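Local coordinates for BH0493 protein (PDB 2QEE), which binds zinc and is a putative metal-dependent hydrolase of the amidohydrolase type, whose substrate and reaction are not established, at residues E9-A12 against E13-N17; E46-Y50 against H51-A55; T61-S64 against I65-W69; R240-D244 against C245-V249; D284-E287 against H288-E292. One frame throughout, in Å; residues are numbered along the deposited sequence. Where two conformers were deposited one is given.

Each contact is local, joining neighbouring turns of helix or the approach to one, so none closes a long loop and none nests or crosses; they follow in series from the N terminus. Contact 1 lies in helix 8-21, which packs on helices 363-388 and 395-414. Contact 2 turns helix 44-48 into helix 51-58 beside the zinc site, and contact 3 starts helix 65-70. These two touch, V54 of contact 2 packing on F68 and W69 of contact 3. Contact 4, in helix 237-253, and contact 5, in helix 284-292, also meet, through L247 and L289. Contacts 2 and 4 lie on opposite sides of the chain's centre.

Contact 1. Residues E9-A12 against E13-N17; sequences EVLA and EKVKN
L11 and V15, one turn apart on helix 8-21, form the tight side of this contact. Their side chains run side by side and point the same way, L11 CD1 lying 3.8 Å from V15 CG2. CG2 of V15 sits anti to the carbonyl carbon, and this also places it against the carbonyl oxygen of its partner, with V15 CG2 3.3 Å from L11 O. The buried pair faces the rest of the chain: L11 packs on Y383 and I398, V15 on L379, I380 and I398, and A12 next to them on I380. The backbone is a regular alpha-helix here, each carbonyl from E9 to A12 accepting from the N-H four residues on, and the bond from V15 N to L11 O measures 2.8 Å. One face of this N-terminal helix is thereby laid against helices 363-388 and 395-414. V10 and K14 repeat the side-by-side pattern at the margin of that face, the lysine chain following the valine until K14 CE is 3.7 Å from V10 CG1. Its last torsion bends the ammonium round toward E13 (chi4 -25°), but K14 NZ to E13 OE1 is a loose 3.5 Å, and E13 was deposited in two conformers, which makes the salt bridge doubtful. K14 also touches E395. An alanine in place of K14 takes away the methylenes beside V10 CG1, which would probably leave that methyl less covered. On the outer side the extended chain of exposed K16 passes A12 O, K16 CG lying 3.3 Å from that oxygen.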
# COMPACT_ATOMS: atom_id res chain seq x y z
N GLU C 9 -12.01 -21.23 -18.40
CA GLU C 9 -12.27 -22.32 -17.43
C GLU C 9 -11.23 -23.42 -17.60
O GLU C 9 -10.75 -24.00 -16.61
CB GLU C 9 -13.70 -22.88 -17.62
CG GLU C 9 -14.77 -21.82 -17.30
CD GLU C 9 -15.25 -20.98 -18.46
OE1 GLU C 9 -16.34 -20.40 -18.31
OE2 GLU C 9 -14.55 -20.83 -19.48
N VAL C 10 -10.89 -23.73 -18.86
CA VAL C 10 -9.84 -24.75 -19.10
C VAL C 10 -8.46 -24.19 -18.67
O VAL C 10 -7.66 -24.88 -18.07
CB VAL C 10 -9.86 -25.26 -20.50
CG1 VAL C 10 -8.59 -26.13 -20.81
CG2 VAL C 10 -11.18 -26.08 -20.72
N LEU C 11 -8.21 -22.94 -19.00
CA LEU C 11 -7.00 -22.28 -18.54
C LEU C 11 -6.88 -22.46 -17.01
O LEU C 11 -5.80 -22.81 -16.51
CB LEU C 11 -7.08 -20.79 -18.85
CG LEU C 11 -5.92 -19.88 -18.34
CD1 LEU C 11 -4.57 -20.28 -19.02
CD2 LEU C 11 -6.25 -18.44 -18.48
N ALA C 12 -7.94 -22.15 -16.27
CA ALA C 12 -7.87 -22.22 -14.80
C ALA C 12 -7.53 -23.65 -14.37
O ALA C 12 -6.66 -23.85 -13.51
CB ALA C 12 -9.18 -21.73 -14.20
N GLU C 13 -8.16 -24.66 -14.98
CA GLU C 13 -7.89 -26.06 -14.64
C GLU C 13 -6.42 -26.38 -14.89
O GLU C 13 -5.75 -27.00 -14.06
CB GLU C 13 -8.80 -26.95 -15.52
CG GLU C 13 -8.67 -28.46 -15.34
CD GLU C 13 -9.10 -29.20 -16.62
OE1 GLU C 13 -8.40 -30.19 -17.01
OE2 GLU C 13 -10.13 -28.78 -17.25
N LYS C 14 -5.93 -25.98 -16.06
CA LYS C 14 -4.61 -26.35 -16.50
C LYS C 14 -3.52 -25.64 -15.69
O LYS C 14 -2.44 -26.22 -15.37
CB LYS C 14 -4.50 -26.13 -18.01
CG LYS C 14 -5.35 -27.22 -18.71
CD LYS C 14 -4.94 -27.50 -20.14
CE LYS C 14 -5.84 -28.59 -20.81
NZ LYS C 14 -6.47 -29.52 -19.86
N VAL C 15 -3.80 -24.38 -15.37
CA VAL C 15 -2.83 -23.62 -14.54
C VAL C 15 -2.77 -24.24 -13.16
O VAL C 15 -1.66 -24.46 -12.64
CB VAL C 15 -3.13 -22.08 -14.44
CG1 VAL C 15 -2.18 -21.40 -13.39
CG2 VAL C 15 -2.93 -21.42 -15.83
N LYS C 16 -3.93 -24.47 -12.54
CA LYS C 16 -3.96 -25.09 -11.21
C LYS C 16 -3.23 -26.44 -11.21
O LYS C 16 -2.42 -26.73 -10.30
CB LYS C 16 -5.38 -25.24 -10.71
CG LYS C 16 -5.97 -23.95 -10.32
CD LYS C 16 -7.48 -24.12 -10.12
CE LYS C 16 -8.14 -22.75 -10.11
NZ LYS C 16 -9.58 -22.73 -9.73
N ASN C 17 -3.48 -27.27 -12.23
CA ASN C 17 -2.76 -28.53 -12.30
C ASN C 17 -1.25 -28.35 -12.46
O ASN C 17 -0.48 -29.06 -11.78
CB ASN C 17 -3.29 -29.39 -13.46
CG ASN C 17 -4.70 -29.90 -13.24
OD1 ASN C 17 -5.37 -30.30 -14.21
ND2 ASN C 17 -5.16 -29.94 -11.99
O HOH W 1 -12.33 -26.93 -17.21

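Contact 2. Residues E46-Y50 against H51-A55; sequences ELLTY and HYLVA
Y50 O, at the N-cap of helix 51-58, accepts two backbone N-H groups. V54 N reaches Y50 O in its carbonyl plane at 3.2 Å, whereas L53 N meets the same oxygen at 3.0 Å from above that plane, 50° out of it. Side chains crowd the same turn: V54 CG2 approaches T49 O, and L53 CB lies 3.5 Å from L48 O, a buried carbonyl oxygen without a hydrogen-bond partner. The Y50 ring swings away from its backbone N (chi1 -172°) and comes alongside Y52, pointing the same way. The two make an offset stack, their planes 12° apart and centroids 4.2 Å apart. The shift slides Y50 OH over the rim of one Y52 face, 3.2 Å from Y52 CZ. H51 completes an aromatic cluster, its NE2 at the edge of the Y52 ring. The cluster borders the metal site: the Y52 side chain is about 5 Å from that of the zinc ligand D357, and W328 meets the Y52 ring. Y50 OH is hydrogen-bonded to K367 NZ, which probably limits the turning of the Y50 ring and so steadies its stack on Y52, whose side chain lies about 7 Å from the zinc ion.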
# COMPACT_ATOMS: atom_id res chain seq x y z
N GLU C 46 5.36 -28.79 17.82
CA GLU C 46 6.28 -27.81 17.26
C GLU C 46 5.50 -26.81 16.36
O GLU C 46 5.76 -25.63 16.43
CB GLU C 46 7.32 -28.53 16.45
CG GLU C 46 8.25 -29.42 17.35
CD GLU C 46 9.24 -28.62 18.19
OE1 GLU C 46 9.32 -27.35 18.10
OE2 GLU C 46 9.99 -29.29 18.93
N LEU C 47 4.57 -27.32 15.55
CA LEU C 47 3.68 -26.44 14.75
C LEU C 47 2.97 -25.42 15.62
O LEU C 47 2.96 -24.24 15.33
CB LEU C 47 2.62 -27.23 13.98
CG LEU C 47 3.13 -27.99 12.75
CD1 LEU C 47 2.00 -28.89 12.17
CD2 LEU C 47 3.64 -26.99 11.68
N LEU C 48 2.37 -25.89 16.72
CA LEU C 48 1.63 -25.02 17.60
C LEU C 48 2.48 -24.03 18.39
O LEU C 48 2.00 -22.96 18.76
CB LEU C 48 0.81 -25.90 18.55
CG LEU C 48 -0.47 -26.46 17.91
CD1 LEU C 48 -1.08 -27.54 18.86
CD2 LEU C 48 -1.57 -25.40 17.56
N THR C 49 3.75 -24.36 18.64
CA THR C 49 4.60 -23.46 19.44
C THR C 49 5.58 -22.64 18.58
O THR C 49 6.49 -21.98 19.10
CB THR C 49 5.33 -24.27 20.54
OG1 THR C 49 6.09 -25.30 19.91
CG2 THR C 49 4.33 -24.90 21.48
N TYR C 50 5.38 -22.69 17.26
CA TYR C 50 5.96 -21.77 16.26
C TYR C 50 5.84 -20.35 16.85
O TYR C 50 4.80 -20.04 17.47
CB TYR C 50 5.05 -21.82 15.01
CG TYR C 50 5.52 -21.11 13.75
CD1 TYR C 50 6.88 -20.93 13.46
CD2 TYR C 50 4.58 -20.69 12.79
CE1 TYR C 50 7.30 -20.35 12.23
CE2 TYR C 50 5.00 -20.10 11.55
CZ TYR C 50 6.34 -19.96 11.27
OH TYR C 50 6.74 -19.37 10.08
N HIS C 51 6.85 -19.50 16.66
CA HIS C 51 6.86 -18.20 17.33
C HIS C 51 5.74 -17.29 16.83
O HIS C 51 5.29 -16.39 17.56
CB HIS C 51 8.22 -17.52 17.26
CG HIS C 51 8.67 -17.09 15.89
ND1 HIS C 51 8.30 -15.89 15.32
CD2 HIS C 51 9.48 -17.69 14.99
CE1 HIS C 51 8.88 -15.76 14.14
NE2 HIS C 51 9.60 -16.84 13.92
N TYR C 52 5.29 -17.49 15.58
CA TYR C 52 4.15 -16.69 15.11
C TYR C 52 2.96 -16.89 16.03
O TYR C 52 2.18 -15.96 16.27
CB TYR C 52 3.71 -17.07 13.68
CG TYR C 52 4.62 -16.73 12.53
CD1 TYR C 52 6.00 -16.76 12.64
CD2 TYR C 52 4.08 -16.48 11.24
CE1 TYR C 52 6.82 -16.48 11.53
CE2 TYR C 52 4.91 -16.20 10.10
CZ TYR C 52 6.26 -16.20 10.27
OH TYR C 52 7.06 -15.93 9.21
N LEU C 53 2.77 -18.11 16.50
CA LEU C 53 1.64 -18.45 17.36
C LEU C 53 1.86 -18.03 18.80
O LEU C 53 0.90 -17.70 19.48
CB LEU C 53 1.26 -19.93 17.27
CG LEU C 53 0.69 -20.34 15.88
CD1 LEU C 53 0.22 -21.77 15.90
CD2 LEU C 53 -0.49 -19.44 15.50
N VAL C 54 3.12 -18.03 19.23
CA VAL C 54 3.44 -17.41 20.55
C VAL C 54 3.01 -15.92 20.61
O VAL C 54 2.26 -15.51 21.53
CB VAL C 54 4.93 -17.58 20.88
CG1 VAL C 54 5.27 -16.88 22.21
CG2 VAL C 54 5.26 -19.07 20.94
N ALA C 55 3.36 -15.15 19.58
CA ALA C 55 2.92 -13.75 19.51
C ALA C 55 1.38 -13.71 19.60
O ALA C 55 0.80 -12.96 20.40
CB ALA C 55 3.40 -13.12 18.20

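Contact 3. Residues T61-S64 against I65-W69; sequences TDVS and IEAFW
F68, whose backbone N is bonded to S64 O, turns an edge of its ring to W69, with CH2 of the indole in the plane of the phenyl ring. On the W69 side the same meeting lies over one face, F68 CD2 standing 3.7 Å above the indole near its rim. Beyond them both side chains pack on V54 of helix 51-58, and W69 NE1 is hydrogen-bonded to A270 O. S64 is the N-cap of helix 65-70. S64 OG lies between the backbone N and the carbonyl carbon (chi1 81°), a position that turns it back over the first turn to accept from A67 N at 2.9 Å. The bond is fairly straight, at 162°. S64 O takes F68 N at 2.9 Å, nearly in line with its C=O. V63 CG1 leans on the same turn from the loop side, 3.8 Å from A67 CB. Further back, T61 OG1 accepts from V63 N in an ST turn, and it has a second partner in E83. E66 bends at chi2, bringing OE1 to 3.2 Å from S64 OG. S64 OG thus serves the A67 N-H of the first turn, as an N-cap does, while S64 O starts the regular i to i+4 bonding.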
# COMPACT_ATOMS: atom_id res chain seq x y z
N THR C 61 -4.07 -14.43 26.08
CA THR C 61 -4.02 -15.28 27.28
C THR C 61 -3.72 -14.42 28.50
O THR C 61 -3.06 -13.40 28.38
CB THR C 61 -3.01 -16.45 27.16
OG1 THR C 61 -3.15 -17.33 28.30
CG2 THR C 61 -1.60 -15.99 27.08
N ASP C 62 -4.21 -14.85 29.67
CA ASP C 62 -3.84 -14.22 30.94
C ASP C 62 -2.60 -14.87 31.55
O ASP C 62 -2.06 -14.34 32.53
CB ASP C 62 -5.00 -14.28 31.92
CG ASP C 62 -6.28 -13.71 31.34
OD1 ASP C 62 -6.32 -12.49 31.04
OD2 ASP C 62 -7.23 -14.48 31.14
N VAL C 63 -2.13 -15.97 30.97
CA VAL C 63 -0.89 -16.59 31.40
C VAL C 63 0.27 -15.61 31.12
O VAL C 63 0.37 -15.03 30.01
CB VAL C 63 -0.67 -17.96 30.68
CG1 VAL C 63 0.71 -18.53 30.91
CG2 VAL C 63 -1.74 -18.97 31.10
N SER C 64 1.16 -15.42 32.09
CA SER C 64 2.27 -14.49 31.89
C SER C 64 3.31 -15.07 30.94
O SER C 64 3.44 -16.28 30.82
CB SER C 64 2.95 -14.18 33.24
OG SER C 64 3.84 -15.22 33.59
N ILE C 65 4.10 -14.21 30.31
CA ILE C 65 5.16 -14.70 29.44
C ILE C 65 6.15 -15.63 30.16
O ILE C 65 6.58 -16.65 29.61
CB ILE C 65 5.90 -13.54 28.63
CG1 ILE C 65 6.82 -14.12 27.55
CG2 ILE C 65 6.69 -12.62 29.55
CD1 ILE C 65 6.06 -15.00 26.46
N GLU C 66 6.51 -15.26 31.40
CA GLU C 66 7.38 -16.11 32.23
C GLU C 66 6.75 -17.49 32.44
O GLU C 66 7.42 -18.51 32.28
CB GLU C 66 7.67 -15.41 33.58
CG GLU C 66 8.35 -14.04 33.45
CD GLU C 66 7.40 -12.92 33.00
OE1 GLU C 66 6.18 -13.00 33.27
OE2 GLU C 66 7.90 -11.95 32.38
N ALA C 67 5.47 -17.53 32.79
CA ALA C 67 4.80 -18.79 33.05
C ALA C 67 4.79 -19.60 31.76
O ALA C 67 5.04 -20.81 31.77
CB ALA C 67 3.40 -18.57 33.57
N PHE C 68 4.57 -18.92 30.62
CA PHE C 68 4.57 -19.61 29.32
C PHE C 68 5.90 -20.33 29.04
O PHE C 68 5.92 -21.52 28.68
CB PHE C 68 4.20 -18.62 28.17
CG PHE C 68 4.16 -19.28 26.82
CD1 PHE C 68 3.02 -19.96 26.40
CD2 PHE C 68 5.27 -19.25 25.98
CE1 PHE C 68 3.01 -20.63 25.16
CE2 PHE C 68 5.26 -19.90 24.74
CZ PHE C 68 4.12 -20.57 24.34
N TRP C 69 7.01 -19.63 29.21
CA TRP C 69 8.30 -20.19 28.87
C TRP C 69 8.68 -21.32 29.84
O TRP C 69 9.48 -22.20 29.49
CB TRP C 69 9.35 -19.10 28.88
CG TRP C 69 9.24 -18.16 27.71
CD1 TRP C 69 9.26 -16.79 27.75
CD2 TRP C 69 9.09 -18.52 26.32
NE1 TRP C 69 9.14 -16.28 26.47
CE2 TRP C 69 9.03 -17.32 25.58
CE3 TRP C 69 9.00 -19.75 25.63
CZ2 TRP C 69 8.87 -17.31 24.19
CZ3 TRP C 69 8.83 -19.74 24.26
CH2 TRP C 69 8.79 -18.52 23.55

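Contact 4. Residues R240-D244 against C245-V249; sequences RIIRD and CLLPV
Among the backbone bonds, I241 O is gripped twice: C245 N and L246 N both donate to it at 2.9 Å, the second more directly, with N-H...O angles of 140° and 161°. L247 N passes over the usual partner to reach I242 O, also five residues back, at 2.9 Å. These longer steps mark a pi-type turn. P248 has no N-H to offer, and P248 CD instead lies 3.3 Å from R243 O, where the helix kinks. The bulged helix, 237-253, is the crossing helix of a beta-alpha-beta unit between parallel strands 222-226 and 257-264. Among the apolar contacts, I242 and L247 cross obliquely, I242 CG2 coming within 3.7 Å of L247 CG. CG2 is the branch set anti to the backbone N, beside the carbonyl that L247 CG also touches. C245 packs on V206 and W198, L246 on L177. The charged interaction lies within the first segment, where R243 holds D244 side-on. R243 NE meets D244 OD1 at 2.8 Å from above the carboxylate plane, and R243 NH2 meets D244 OD2 at 3.1 Å on its syn side. D244 OD2 also accepts from W198 NE1. A leucine in place of D244 would probably leave the R243 guanidinium without its paired carboxylate and the W198 indole N-H without its acceptor.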
# COMPACT_ATOMS: atom_id res chain seq x y z
N ARG C 240 32.57 -2.67 6.36
CA ARG C 240 33.95 -3.09 5.99
C ARG C 240 34.05 -4.56 5.61
O ARG C 240 34.74 -4.89 4.61
CB ARG C 240 34.98 -2.75 7.06
CG ARG C 240 35.16 -1.26 7.17
CD ARG C 240 36.30 -0.86 8.11
NE ARG C 240 35.90 -1.11 9.48
CZ ARG C 240 35.37 -0.19 10.30
NH1 ARG C 240 35.22 1.08 9.92
NH2 ARG C 240 35.00 -0.57 11.50
N ILE C 241 33.38 -5.42 6.37
CA ILE C 241 33.37 -6.85 6.09
C ILE C 241 32.72 -7.12 4.72
O ILE C 241 33.26 -7.86 3.90
CB ILE C 241 32.69 -7.65 7.18
CG1 ILE C 241 33.50 -7.56 8.51
CG2 ILE C 241 32.56 -9.13 6.74
CD1 ILE C 241 32.73 -8.15 9.75
N ILE C 242 31.59 -6.44 4.44
CA ILE C 242 30.94 -6.64 3.13
C ILE C 242 31.83 -6.18 1.99
O ILE C 242 32.08 -6.94 1.02
CB ILE C 242 29.54 -5.94 3.06
CG1 ILE C 242 28.62 -6.55 4.11
CG2 ILE C 242 28.98 -5.97 1.59
CD1 ILE C 242 27.20 -5.86 4.19
N ARG C 243 32.38 -4.97 2.12
CA ARG C 243 33.25 -4.36 1.10
C ARG C 243 34.54 -5.16 0.90
O ARG C 243 34.89 -5.55 -0.23
CB ARG C 243 33.63 -2.92 1.46
CG ARG C 243 34.42 -2.16 0.40
CD ARG C 243 35.09 -0.89 0.95
NE ARG C 243 35.91 -1.16 2.14
CZ ARG C 243 36.12 -0.29 3.15
NH1 ARG C 243 35.59 0.91 3.13
NH2 ARG C 243 36.86 -0.65 4.19
N ASP C 244 35.24 -5.42 2.00
CA ASP C 244 36.60 -5.95 1.91
C ASP C 244 36.67 -7.47 1.82
O ASP C 244 37.68 -7.99 1.34
CB ASP C 244 37.45 -5.51 3.11
CG ASP C 244 37.73 -4.03 3.14
OD1 ASP C 244 37.61 -3.35 2.10
OD2 ASP C 244 38.06 -3.55 4.26
N CYS C 245 35.64 -8.18 2.28
CA CYS C 245 35.72 -9.62 2.42
C CYS C 245 34.62 -10.33 1.63
O CYS C 245 34.88 -11.20 0.80
CB CYS C 245 35.66 -10.06 3.89
SG CYS C 245 36.88 -9.19 4.98
N LEU C 246 33.38 -9.99 1.93
CA LEU C 246 32.27 -10.83 1.47
C LEU C 246 32.11 -10.68 -0.04
O LEU C 246 31.99 -11.68 -0.71
CB LEU C 246 30.97 -10.44 2.21
CG LEU C 246 29.82 -11.39 1.91
CD1 LEU C 246 28.96 -11.51 3.13
CD2 LEU C 246 29.02 -10.89 0.66
N LEU C 247 32.06 -9.44 -0.54
CA LEU C 247 31.77 -9.22 -1.96
C LEU C 247 32.89 -9.82 -2.82
O LEU C 247 32.59 -10.57 -3.77
CB LEU C 247 31.57 -7.73 -2.26
CG LEU C 247 30.24 -7.17 -1.70
CD1 LEU C 247 30.13 -5.69 -1.99
CD2 LEU C 247 29.03 -7.94 -2.25
N PRO C 248 34.19 -9.55 -2.47
CA PRO C 248 35.25 -10.21 -3.29
C PRO C 248 35.18 -11.75 -3.29
O PRO C 248 35.31 -12.36 -4.35
CB PRO C 248 36.56 -9.76 -2.62
CG PRO C 248 36.20 -8.50 -1.85
CD PRO C 248 34.76 -8.66 -1.44
N VAL C 249 34.98 -12.36 -2.12
CA VAL C 249 34.83 -13.82 -2.02
C VAL C 249 33.65 -14.35 -2.84
O VAL C 249 33.74 -15.35 -3.59
CB VAL C 249 34.79 -14.32 -0.54
CG1 VAL C 249 34.37 -15.77 -0.44
CG2 VAL C 249 36.15 -14.11 0.13

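Contact 5. Residues D284-E287 against H288-E292; sequences DGVE and HLLRE
On helix 284-292, one turn of alpha-helix is stapled from outside by a salt bridge between E287 and R291, four residues on. The two side chains run alongside each other and point the same way, and each CG is anti to its backbone N; the arginine then bends at chi3 (55°) to bring the edge of its guanidinium to the carboxylate. E287 OE2 accepts from R291 NH1 at 2.8 Å with its anti lone pair. This oxygen lies close to the guanidinium plane, while the carboxylate itself is turned almost square to it (81°). R291 NH2 adds a weak bond of 3.4 Å to E287 OE2. R291 NE reaches E292 OE2 at 3.0 Å, so the arginine joins two carboxylates. A water bridges R291 NH2 and D284 O. E287 OE1 meets K264 of a neighbouring subunit, and R291 NH1 bonds V267 O of that subunit, which places the charged side at the trimer interface. Apolar packing lies on another side, where V286 CG1 touches L290 CD1 at 3.9 Å and both residues reach L314. L289 meets strands 257-264 and 298-302. Four backbone bonds, such as H288 N to D284 O at 2.8 Å, keep the turns regular. The pairing is the classic i to i+4 salt bridge of an amphipathic helix, here laid on a beta-sheet with its charged side toward another subunit.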
# COMPACT_ATOMS: atom_id res chain seq x y z
N ASP C 284 18.70 3.00 -0.94
CA ASP C 284 20.00 3.50 -1.41
C ASP C 284 21.12 2.46 -1.37
O ASP C 284 21.96 2.38 -2.32
CB ASP C 284 20.41 4.73 -0.59
CG ASP C 284 19.59 5.99 -0.92
OD1 ASP C 284 18.64 5.92 -1.73
OD2 ASP C 284 19.89 7.06 -0.32
N GLY C 285 21.20 1.70 -0.27
CA GLY C 285 22.36 0.78 -0.09
C GLY C 285 22.26 -0.33 -1.11
O GLY C 285 23.29 -0.82 -1.63
N VAL C 286 21.03 -0.82 -1.30
CA VAL C 286 20.80 -1.93 -2.26
C VAL C 286 21.10 -1.44 -3.68
O VAL C 286 21.77 -2.15 -4.45
CB VAL C 286 19.34 -2.48 -2.22
CG1 VAL C 286 19.22 -3.66 -3.19
CG2 VAL C 286 18.96 -2.87 -0.75
N GLU C 287 20.60 -0.25 -4.02
CA GLU C 287 20.89 0.40 -5.29
C GLU C 287 22.40 0.51 -5.54
O GLU C 287 22.92 0.15 -6.61
CB GLU C 287 20.23 1.80 -5.29
CG GLU C 287 20.40 2.51 -6.62
CD GLU C 287 20.18 4.00 -6.49
OE1 GLU C 287 19.25 4.40 -5.76
OE2 GLU C 287 20.90 4.78 -7.15
N HIS C 288 23.11 1.02 -4.54
CA HIS C 288 24.56 1.15 -4.65
C HIS C 288 25.26 -0.19 -4.90
O HIS C 288 26.11 -0.33 -5.81
CB HIS C 288 25.10 1.83 -3.37
CG HIS C 288 26.58 1.97 -3.37
ND1 HIS C 288 27.22 3.16 -3.68
CD2 HIS C 288 27.56 1.05 -3.19
CE1 HIS C 288 28.53 2.97 -3.66
NE2 HIS C 288 28.76 1.71 -3.34
N LEU C 289 24.90 -1.19 -4.11
CA LEU C 289 25.48 -2.52 -4.23
C LEU C 289 25.26 -3.04 -5.65
O LEU C 289 26.20 -3.50 -6.28
CB LEU C 289 24.87 -3.45 -3.19
CG LEU C 289 25.47 -3.32 -1.76
CD1 LEU C 289 24.62 -4.06 -0.71
CD2 LEU C 289 26.93 -3.86 -1.75
N LEU C 290 24.03 -2.94 -6.15
CA LEU C 290 23.76 -3.48 -7.49
C LEU C 290 24.52 -2.77 -8.62
O LEU C 290 25.01 -3.42 -9.57
CB LEU C 290 22.27 -3.37 -7.76
CG LEU C 290 21.45 -4.31 -6.87
CD1 LEU C 290 19.97 -3.84 -7.01
CD2 LEU C 290 21.55 -5.83 -7.35
N ARG C 291 24.58 -1.45 -8.53
CA ARG C 291 25.24 -0.66 -9.55
C ARG C 291 26.75 -0.85 -9.51
O ARG C 291 27.39 -1.06 -10.56
CB ARG C 291 24.91 0.81 -9.36
CG ARG C 291 25.69 1.77 -10.32
CD ARG C 291 25.19 3.18 -10.21
NE ARG C 291 25.24 3.65 -8.83
CZ ARG C 291 24.13 3.89 -8.12
NH1 ARG C 291 22.94 3.76 -8.71
NH2 ARG C 291 24.21 4.28 -6.84
N GLU C 292 27.31 -0.74 -8.31
CA GLU C 292 28.76 -0.73 -8.10
C GLU C 292 29.43 -2.10 -8.10
O GLU C 292 30.68 -2.15 -8.23
CB GLU C 292 29.13 0.04 -6.81
CG GLU C 292 28.55 1.43 -6.74
CD GLU C 292 28.95 2.35 -7.89
OE1 GLU C 292 30.01 2.15 -8.51
OE2 GLU C 292 28.18 3.30 -8.20
O HOH W 2 22.78 4.65 -4.10